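Local structure of LPXTG cell wall surface protein (Streptococcus gordonii, 4IGB) at residues 69-74 / 155-160; 107-112 / 137-142. The protein is a peptidoglycan-anchored surface protein that probably acts as a streptococcal adhesin, represented here by its N-terminal region with the N1 and N2 domains. All blocks are in the same frame, centred on the assembly; numbering follows the deposited sequence.

Contact 1. Residues 69-74 / 155-160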
loop_
_atom_site.group_PDB
_atom_site.type_symbol
_atom_site.label_atom_id
_atom_site.label_comp_id
_atom_site.label_asym_id
_atom_site.label_seq_id
_atom_site.Cartn_x
_atom_site.Cartn_y
_atom_site.Cartn_z
ATOM N N MET B 69 -12.784 -13.353 15.722
ATOM C CA MET B 69 -11.711 -12.393 15.926
ATOM C C MET B 69 -10.488 -13.079 16.513
ATOM O O MET B 69 -10.604 -14.008 17.319
ATOM C CB MET B 69 -12.170 -11.293 16.891
ATOM C CG MET B 69 -11.043 -10.441 17.463
ATOM S SD MET B 69 -11.625 -9.164 18.602
ATOM C CE MET B 69 -12.322 -7.985 17.444
ATOM N N GLU B 70 -9.314 -12.619 16.106
ATOM C CA GLU B 70 -8.096 -13.008 16.793
ATOM C C GLU B 70 -7.593 -11.784 17.523
ATOM O O GLU B 70 -7.326 -10.744 16.909
ATOM C CB GLU B 70 -7.052 -13.562 15.822
ATOM C CG GLU B 70 -5.845 -14.222 16.531
ATOM C CD GLU B 70 -6.164 -15.577 17.141
ATOM O OE1 GLU B 70 -7.254 -16.130 16.876
ATOM O OE2 GLU B 70 -5.313 -16.102 17.887
ATOM N N ASN B 71 -7.477 -11.910 18.841
ATOM C CA ASN B 71 -7.202 -10.767 19.702
ATOM C C ASN B 71 -5.839 -10.831 20.349
ATOM O O ASN B 71 -5.367 -11.908 20.705
ATOM C CB ASN B 71 -8.247 -10.655 20.813
ATOM C CG ASN B 71 -8.295 -9.270 21.413
ATOM O OD1 ASN B 71 -8.481 -9.127 22.619
ATOM N ND2 ASN B 71 -8.122 -8.240 20.585
ATOM N N PHE B 72 -5.226 -9.668 20.535
ATOM C CA PHE B 72 -3.892 -9.602 21.121
ATOM C C PHE B 72 -3.830 -8.536 22.195
ATOM O O PHE B 72 -4.150 -7.358 21.955
ATOM C CB PHE B 72 -2.842 -9.300 20.050
ATOM C CG PHE B 72 -2.747 -10.336 18.972
ATOM C CD1 PHE B 72 -3.653 -10.350 17.921
ATOM C CD2 PHE B 72 -1.726 -11.282 18.990
ATOM C CE1 PHE B 72 -3.542 -11.293 16.908
ATOM C CE2 PHE B 72 -1.628 -12.236 17.996
ATOM C CZ PHE B 72 -2.535 -12.240 16.949
ATOM N N THR B 73 -3.409 -8.937 23.383
ATOM C CA THR B 73 -3.224 -7.979 24.459
ATOM C C THR B 73 -1.826 -8.090 25.029
ATOM O O THR B 73 -1.098 -9.033 24.727
ATOM C CB THR B 73 -4.255 -8.196 25.585
ATOM O OG1 THR B 73 -3.974 -9.427 26.258
ATOM C CG2 THR B 73 -5.692 -8.220 25.012
ATOM N N LEU B 74 -1.463 -7.112 25.857
ATOM C CA LEU B 74 -0.157 -7.041 26.488
ATOM C C LEU B 74 -0.303 -7.176 28.005
ATOM O O LEU B 74 -1.084 -6.462 28.627
ATOM C CB LEU B 74 0.511 -5.704 26.140
ATOM C CG LEU B 74 1.077 -5.604 24.727
ATOM C CD1 LEU B 74 1.396 -4.166 24.362
ATOM C CD2 LEU B 74 2.323 -6.501 24.586
ATOM N N VAL B 155 -9.282 -0.438 23.020
ATOM C CA VAL B 155 -10.620 -0.823 23.420
ATOM C C VAL B 155 -10.695 -2.343 23.499
ATOM O O VAL B 155 -10.571 -3.022 22.480
ATOM C CB VAL B 155 -11.667 -0.336 22.412
ATOM C CG1 VAL B 155 -13.047 -0.667 22.925
ATOM C CG2 VAL B 155 -11.521 1.165 22.179
ATOM N N PRO B 156 -10.906 -2.886 24.703
ATOM C CA PRO B 156 -10.980 -4.342 24.837
ATOM C C PRO B 156 -12.062 -4.976 23.965
ATOM O O PRO B 156 -13.117 -4.385 23.679
ATOM C CB PRO B 156 -11.358 -4.539 26.311
ATOM C CG PRO B 156 -10.963 -3.279 26.980
ATOM C CD PRO B 156 -11.168 -2.205 25.983
ATOM N N TYR B 157 -11.775 -6.197 23.535
ATOM C CA TYR B 157 -12.806 -7.110 23.077
ATOM C C TYR B 157 -12.754 -8.274 24.037
ATOM O O TYR B 157 -11.679 -8.766 24.350
ATOM C CB TYR B 157 -12.534 -7.563 21.646
ATOM C CG TYR B 157 -12.749 -6.450 20.661
ATOM C CD1 TYR B 157 -14.020 -6.182 20.166
ATOM C CD2 TYR B 157 -11.694 -5.640 20.255
ATOM C CE1 TYR B 157 -14.235 -5.155 19.283
ATOM C CE2 TYR B 157 -11.896 -4.610 19.362
ATOM C CZ TYR B 157 -13.177 -4.370 18.880
ATOM O OH TYR B 157 -13.411 -3.348 17.986
ATOM N N VAL B 158 -13.909 -8.701 24.525
ATOM C CA VAL B 158 -13.927 -9.703 25.572
ATOM C C VAL B 158 -15.060 -10.712 25.407
ATOM O O VAL B 158 -16.040 -10.475 24.691
ATOM C CB VAL B 158 -14.041 -9.051 26.982
ATOM C CG1 VAL B 158 -12.946 -8.011 27.191
ATOM C CG2 VAL B 158 -15.418 -8.421 27.173
ATOM N N ASP B 159 -14.886 -11.852 26.063
ATOM C CA ASP B 159 -15.981 -12.770 26.326
ATOM C C ASP B 159 -15.830 -13.289 27.749
ATOM O O ASP B 159 -14.916 -12.878 28.469
ATOM C CB ASP B 159 -16.053 -13.898 25.290
ATOM C CG ASP B 159 -14.850 -14.816 25.323
ATOM O OD1 ASP B 159 -14.029 -14.726 26.262
ATOM O OD2 ASP B 159 -14.735 -15.653 24.403
ATOM N N ALA B 160 -16.727 -14.181 28.156
ATOM C CA ALA B 160 -16.772 -14.650 29.538
ATOM C C ALA B 160 -15.449 -15.251 29.995
ATOM O O ALA B 160 -15.072 -15.130 31.153
ATOM C CB ALA B 160 -17.898 -15.659 29.711
#
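M69 lays its methyl end over one face of the Y157 ring. CE stands 3.5 Å from the ring centroid and only 9° off the normal, a CH-pi contact made almost squarely over the centre. The sulfur trails behind toward the root of the tyrosine: SD of M69 is 3.6 Å from CB of Y157 and, at 4.2 Å from the centroid, meets the ring obliquely. The methionine chain is extended through its first two torsions and bends only at the last (chi3 -75°), which carries CE across from the sulfur to the middle of the ring. The two side chains cross at about a right angle.

N71, two residues along on the same side of strand 68-75, reaches the same partner more loosely. OD1 of N71 comes to 3.7 Å from O of Y157, an approach of two acceptors and not a bond, while ND2 of N71 lies oblique to the ring, 4.4 Å from CD2 of Y157. The amide has its polar partner elsewhere, in E137. At the far end of the ring the tyrosine hydroxyl is hydrogen-bonded to both E151 and W145, so the ring is held by its polar end as well as by the methionine on its face.

All three touching residues are buried. The arrangement is a Met-aromatic contact that packs the short strand 157-158, paired with 56-57 in a two-stranded sheet, against a face of the six-stranded antiparallel sheet of the N-terminal domain.

Contact 2. Residues 107-112 / 137-142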
loop_
_atom_site.group_PDB
_atom_site.type_symbol
_atom_site.label_atom_id
_atom_site.label_comp_id
_atom_site.label_asym_id
_atom_site.label_seq_id
_atom_site.Cartn_x
_atom_site.Cartn_y
_atom_site.Cartn_z
ATOM N N ALA B 107 1.844 -10.302 3.000
ATOM C CA ALA B 107 2.013 -9.131 3.844
ATOM C C ALA B 107 2.758 -9.491 5.121
ATOM O O ALA B 107 2.600 -10.582 5.671
ATOM C CB ALA B 107 0.675 -8.513 4.189
ATOM N N TYR B 108 3.565 -8.554 5.589
ATOM C CA TYR B 108 4.221 -8.695 6.877
ATOM C C TYR B 108 3.826 -7.495 7.711
ATOM O O TYR B 108 3.819 -6.370 7.221
ATOM C CB TYR B 108 5.740 -8.789 6.698
ATOM C CG TYR B 108 6.124 -10.028 5.931
ATOM C CD1 TYR B 108 6.503 -11.185 6.596
ATOM C CD2 TYR B 108 6.052 -10.058 4.546
ATOM C CE1 TYR B 108 6.835 -12.331 5.910
ATOM C CE2 TYR B 108 6.388 -11.212 3.840
ATOM C CZ TYR B 108 6.769 -12.340 4.533
ATOM O OH TYR B 108 7.091 -13.486 3.862
ATOM N N LEU B 109 3.468 -7.743 8.963
ATOM C CA LEU B 109 3.075 -6.677 9.864
ATOM C C LEU B 109 3.877 -6.835 11.150
ATOM O O LEU B 109 3.650 -7.753 11.934
ATOM C CB LEU B 109 1.570 -6.736 10.153
ATOM C CG LEU B 109 0.978 -5.494 10.812
ATOM C CD1 LEU B 109 1.106 -4.333 9.863
ATOM C CD2 LEU B 109 -0.489 -5.720 11.202
ATOM N N ASN B 110 4.837 -5.942 11.346
ATOM C CA ASN B 110 5.681 -6.002 12.524
ATOM C C ASN B 110 5.405 -4.858 13.495
ATOM O O ASN B 110 5.450 -3.673 13.125
ATOM C CB ASN B 110 7.162 -6.047 12.128
ATOM C CG ASN B 110 8.048 -6.472 13.285
ATOM O OD1 ASN B 110 8.006 -7.624 13.715
ATOM N ND2 ASN B 110 8.818 -5.540 13.823
ATOM N N PHE B 111 5.078 -5.219 14.728
ATOM C CA PHE B 111 5.004 -4.246 15.802
ATOM C C PHE B 111 6.407 -4.047 16.328
ATOM O O PHE B 111 6.946 -4.896 17.028
ATOM C CB PHE B 111 4.038 -4.691 16.908
ATOM C CG PHE B 111 2.602 -4.567 16.520
ATOM C CD1 PHE B 111 2.014 -5.505 15.677
ATOM C CD2 PHE B 111 1.843 -3.485 16.953
ATOM C CE1 PHE B 111 0.689 -5.382 15.290
ATOM C CE2 PHE B 111 0.505 -3.352 16.559
ATOM C CZ PHE B 111 -0.064 -4.310 15.733
ATOM N N ASN B 112 7.008 -2.920 15.965
ATOM C CA ASN B 112 8.373 -2.626 16.380
ATOM C C ASN B 112 8.387 -2.276 17.846
ATOM O O ASN B 112 9.322 -2.609 18.566
ATOM C CB ASN B 112 8.912 -1.462 15.564
ATOM C CG ASN B 112 8.803 -1.720 14.072
ATOM O OD1 ASN B 112 9.299 -2.737 13.569
ATOM N ND2 ASN B 112 8.117 -0.823 13.362
ATOM N N GLU B 137 -5.356 -3.960 25.790
ATOM C CA GLU B 137 -5.622 -4.215 24.381
ATOM C C GLU B 137 -4.638 -3.450 23.488
ATOM O O GLU B 137 -4.302 -2.302 23.775
ATOM C CB GLU B 137 -7.054 -3.774 24.069
ATOM C CG GLU B 137 -7.511 -4.037 22.641
ATOM C CD GLU B 137 -7.844 -5.503 22.387
ATOM O OE1 GLU B 137 -8.271 -6.211 23.329
ATOM O OE2 GLU B 137 -7.670 -5.952 21.231
ATOM N N PHE B 138 -4.177 -4.066 22.405
ATOM C CA PHE B 138 -3.448 -3.284 21.404
ATOM C C PHE B 138 -3.761 -3.610 19.947
ATOM O O PHE B 138 -3.561 -2.770 19.077
ATOM C CB PHE B 138 -1.929 -3.295 21.657
ATOM C CG PHE B 138 -1.241 -4.565 21.253
ATOM C CD1 PHE B 138 -0.575 -4.648 20.041
ATOM C CD2 PHE B 138 -1.232 -5.675 22.100
ATOM C CE1 PHE B 138 0.076 -5.816 19.672
ATOM C CE2 PHE B 138 -0.589 -6.844 21.730
ATOM C CZ PHE B 138 0.074 -6.916 20.526
ATOM N N PHE B 139 -4.272 -4.808 19.678
ATOM C CA PHE B 139 -4.386 -5.272 18.302
ATOM C C PHE B 139 -5.362 -6.425 18.138
ATOM O O PHE B 139 -5.400 -7.347 18.959
ATOM C CB PHE B 139 -2.993 -5.700 17.797
ATOM C CG PHE B 139 -2.989 -6.278 16.407
ATOM C CD1 PHE B 139 -3.152 -5.460 15.297
ATOM C CD2 PHE B 139 -2.794 -7.639 16.209
ATOM C CE1 PHE B 139 -3.124 -5.984 14.010
ATOM C CE2 PHE B 139 -2.766 -8.173 14.916
ATOM C CZ PHE B 139 -2.938 -7.347 13.825
ATOM N N SER B 140 -6.143 -6.389 17.059
ATOM C CA SER B 140 -7.013 -7.518 16.745
ATOM C C SER B 140 -7.157 -7.644 15.252
ATOM O O SER B 140 -6.935 -6.680 14.502
ATOM C CB SER B 140 -8.402 -7.380 17.403
ATOM O OG SER B 140 -9.135 -6.304 16.831
ATOM N N ILE B 141 -7.524 -8.847 14.829
ATOM C CA ILE B 141 -7.840 -9.130 13.441
ATOM C C ILE B 141 -9.271 -9.656 13.371
ATOM O O ILE B 141 -9.611 -10.631 14.034
ATOM C CB ILE B 141 -6.892 -10.193 12.879
ATOM C CG1 ILE B 141 -5.444 -9.731 13.034
ATOM C CG2 ILE B 141 -7.228 -10.500 11.421
ATOM C CD1 ILE B 141 -4.422 -10.770 12.599
ATOM N N SER B 142 -10.106 -9.010 12.573
ATOM C CA SER B 142 -11.489 -9.440 12.415
ATOM C C SER B 142 -12.123 -8.684 11.280
ATOM O O SER B 142 -11.561 -7.715 10.765
ATOM C CB SER B 142 -12.300 -9.122 13.664
ATOM O OG SER B 142 -12.652 -7.748 13.657
#
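F111 turns its ring carbon CG anti to its carbonyl carbon (chi1 -74°), whereas F139 sends CG anti to its backbone N, and the two rings meet between their strands. The edge of F111 points at the face of F139, with centroids 5.0 Å apart. Their planes make an angle of 67°. CZ of F111 makes the close approach, 3.3 Å from CD1 of F139, on the CB side of that ring and away from its centre.

A second edge-to-face pair uses F111 the other way round, as the face. The edge of F138 is directed at it, CE1 lying over the centre of the F111 ring, with the planes nearly perpendicular at 86°. Here the centroids are 5.3 Å apart. F111 thus offers an edge to one phenylalanine and a face to the next. L109 extends the patch: its CD2 branch, 3.9 Å from CE1 of F139, meets that ring obliquely.

F138 and F139 are consecutive yet both reach F111, because a classic beta bulge opposite F72 breaks the regular alternation of strand 135-142. From the adjacent strand 170-182, A174 and V176 touch F111, and V176 and A178 touch L109; F72 meets the ring of F139.

The antiparallel strand segments have axes 10.9 Å apart, a sheet-to-sheet spacing. This aromatic cluster belongs to the buried interface of a beta sandwich, between the eight- and six-stranded sheets of the N-terminal domain.

How the contacts relate
The two contacts, with centres 13 Å apart, share the six-stranded sheet, in which strands 68-75 and 135-142 are neighbours. Contact 2 packs strand 135-142 against the eight-stranded sheet; contact 1 packs strand 157-158 over the other face of that six-stranded sheet, at strand 68-75. The strands are joined by the backbone bond from N of F72 to O of F139 (2.8 Å) and by a probable hydrogen bond between ND2 of N71 and OE2 of E137, whose modelled length is too short to be reliable. Segment 155-160 also touches contact 2 directly, O of V155 lying 3.2 Å from CG of E137. The bound sodium ion is about 12 Å from the Y157 side chain.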